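Local coordinates for protein acetyltransferase of GNAT family (Staphylococcus aureus subsp. aureus Mu50, PDB 3D8P) that probably transfers an acetyl group from acetyl-coenzyme A to an acceptor substrate, as expected for a member of the GNAT family, at residues I72-N77 with S145-L150. Numbering follows the deposited sequence.
Sequences IRLDNN and SSFPKL
L74 meets F147 at the edge of its phenyl ring: CD1 of L74 lies near the ring plane. The closest approach of this pair is to the root of the side chain, 4.1 Å from L74 CD1 to F147 CB. The F147 side chain also touches A80 of strand 78-86. A second flat group, the guanidinium of R73, has N77 CG at its edge, in its plane. R73 NH2 donates to N77 OD1 over 2.9 Å, with the donor tilted 25° from the carbonyl plane of N77. R73 NH1 is bound to the backbone oxygen of Q110.

The second methyl of L74 turns to the backbone of the other segment. L74 CD2 packs 3.5 Å from S146 O, and it also borders P148 CD. I72 and P148 meet tip to tip, with CD1 of I72 3.8 Å from CG of the proline ring.

In the GNAT fold of this chain, residues 72-77 leave strand 65-73 and turn into its antiparallel neighbour, strand 78-86. The contact joins this connection to residues 145-150, which belong to the loop between strands 136-138 and 155-160, the last two strands of the sheet in chain order.

One hydrogen bond crosses between the segments, from a backbone N-H to a serine hydroxyl. D75 N donates to S146 OG over 3.1 Å, with an N-H...O angle of 156°. The serine hydroxyl sits between its own backbone N and carbonyl carbon (chi1 59°), a rotation that faces it to the turn. The same oxygen lies 3.5 Å from L74 CB. D75 CB rests beside it as well, while D75 OD1 takes a weak bond from N76 N.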
loop_
_atom_site.group_PDB
_atom_site.type_symbol
_atom_site.label_atom_id
_atom_site.label_comp_id
_atom_site.label_asym_id
_atom_site.label_seq_id
_atom_site.Cartn_x
_atom_site.Cartn_y
_atom_site.Cartn_z
ATOM N N ILE A 72 -2.145 -7.569 -0.362
ATOM C CA ILE A 72 -2.250 -8.946 -0.854
ATOM C C ILE A 72 -2.409 -9.914 0.312
ATOM O O ILE A 72 -1.865 -9.738 1.392
ATOM C CB ILE A 72 -1.101 -9.399 -1.819
ATOM C CG1 ILE A 72 0.258 -9.315 -1.152
ATOM C CG2 ILE A 72 -1.133 -8.569 -3.123
ATOM C CD1 ILE A 72 1.369 -10.109 -1.870
ATOM N N ARG A 73 -3.162 -10.961 0.058
ATOM C CA ARG A 73 -3.378 -12.007 1.000
ATOM C C ARG A 73 -2.291 -13.091 0.874
ATOM O O ARG A 73 -2.003 -13.566 -0.212
ATOM C CB ARG A 73 -4.784 -12.572 0.788
ATOM C CG ARG A 73 -5.102 -13.663 1.760
ATOM C CD ARG A 73 -6.555 -13.738 2.102
ATOM N NE ARG A 73 -6.691 -14.462 3.366
ATOM C CZ ARG A 73 -7.757 -14.410 4.159
ATOM N NH1 ARG A 73 -8.797 -13.649 3.835
ATOM N NH2 ARG A 73 -7.769 -15.111 5.292
ATOM N N LEU A 74 -1.665 -13.445 1.998
ATOM C CA LEU A 74 -0.614 -14.481 2.037
ATOM C C LEU A 74 -1.221 -15.759 2.568
ATOM O O LEU A 74 -2.401 -15.776 2.850
ATOM C CB LEU A 74 0.512 -14.058 2.972
ATOM C CG LEU A 74 1.152 -12.691 2.750
ATOM C CD1 LEU A 74 2.272 -12.531 3.782
ATOM C CD2 LEU A 74 1.649 -12.543 1.283
ATOM N N ASP A 75 -0.420 -16.819 2.706
ATOM C CA ASP A 75 -0.872 -18.062 3.367
ATOM C C ASP A 75 -0.995 -17.818 4.888
ATOM O O ASP A 75 -0.523 -16.819 5.400
ATOM C CB ASP A 75 0.122 -19.226 3.136
ATOM C CG ASP A 75 -0.531 -20.620 3.263
ATOM O OD1 ASP A 75 -1.760 -20.733 3.520
ATOM O OD2 ASP A 75 0.178 -21.637 3.070
ATOM N N ASN A 76 -1.662 -18.720 5.591
ATOM C CA ASN A 76 -1.691 -18.703 7.059
ATOM C C ASN A 76 -2.352 -17.418 7.624
ATOM O O ASN A 76 -1.954 -16.888 8.675
ATOM C CB ASN A 76 -0.256 -18.901 7.597
ATOM C CG ASN A 76 -0.177 -19.050 9.134
ATOM O OD1 ASN A 76 -0.874 -19.869 9.751
ATOM N ND2 ASN A 76 0.727 -18.283 9.743
ATOM N N ASN A 77 -3.339 -16.931 6.876
ATOM C CA ASN A 77 -4.151 -15.775 7.211
ATOM C C ASN A 77 -3.381 -14.490 7.471
ATOM O O ASN A 77 -3.856 -13.624 8.204
ATOM C CB ASN A 77 -5.095 -16.085 8.376
ATOM C CG ASN A 77 -6.045 -17.193 8.044
ATOM O OD1 ASN A 77 -6.645 -17.204 6.965
ATOM N ND2 ASN A 77 -6.166 -18.164 8.948
ATOM N N SER A 145 7.360 -17.591 4.452
ATOM C CA SER A 145 7.717 -18.053 3.108
ATOM C C SER A 145 6.824 -17.546 1.953
ATOM O O SER A 145 7.295 -17.479 0.829
ATOM C CB SER A 145 7.775 -19.585 3.068
ATOM O OG SER A 145 6.488 -20.117 3.369
ATOM N N SER A 146 5.563 -17.204 2.201
ATOM C CA SER A 146 4.698 -16.734 1.110
ATOM C C SER A 146 4.761 -15.243 0.919
ATOM O O SER A 146 4.084 -14.702 0.031
ATOM C CB SER A 146 3.216 -17.199 1.266
ATOM O OG SER A 146 2.623 -16.754 2.467
ATOM N N PHE A 147 5.553 -14.567 1.753
ATOM C CA PHE A 147 5.772 -13.165 1.577
ATOM C C PHE A 147 6.747 -13.003 0.403
ATOM O O PHE A 147 7.865 -13.541 0.455
ATOM C CB PHE A 147 6.301 -12.522 2.860
ATOM C CG PHE A 147 6.616 -11.056 2.716
ATOM C CD1 PHE A 147 7.850 -10.642 2.217
ATOM C CD2 PHE A 147 5.685 -10.086 3.067
ATOM C CE1 PHE A 147 8.133 -9.283 2.055
ATOM C CE2 PHE A 147 5.968 -8.714 2.912
ATOM C CZ PHE A 147 7.182 -8.321 2.408
ATOM N N PRO A 148 6.335 -12.270 -0.659
ATOM C CA PRO A 148 7.216 -12.105 -1.811
ATOM C C PRO A 148 8.378 -11.166 -1.507
ATOM O O PRO A 148 8.142 -10.006 -1.214
ATOM C CB PRO A 148 6.303 -11.486 -2.890
ATOM C CG PRO A 148 4.953 -11.395 -2.317
ATOM C CD PRO A 148 5.067 -11.542 -0.832
ATOM N N LYS A 149 9.614 -11.644 -1.582
ATOM C CA LYS A 149 10.750 -10.773 -1.249
ATOM C C LYS A 149 11.167 -9.948 -2.478
ATOM O O LYS A 149 11.278 -10.495 -3.572
ATOM C CB LYS A 149 11.925 -11.569 -0.644
ATOM C CG LYS A 149 11.692 -12.032 0.823
ATOM C CD LYS A 149 12.952 -12.620 1.485
ATOM N N LEU A 150 11.329 -8.627 -2.290
ATOM C CA LEU A 150 11.790 -7.704 -3.355
ATOM C C LEU A 150 13.229 -7.226 -3.085
ATOM O O LEU A 150 13.941 -7.788 -2.244
ATOM C CB LEU A 150 10.848 -6.489 -3.495
ATOM C CG LEU A 150 9.364 -6.686 -3.849
#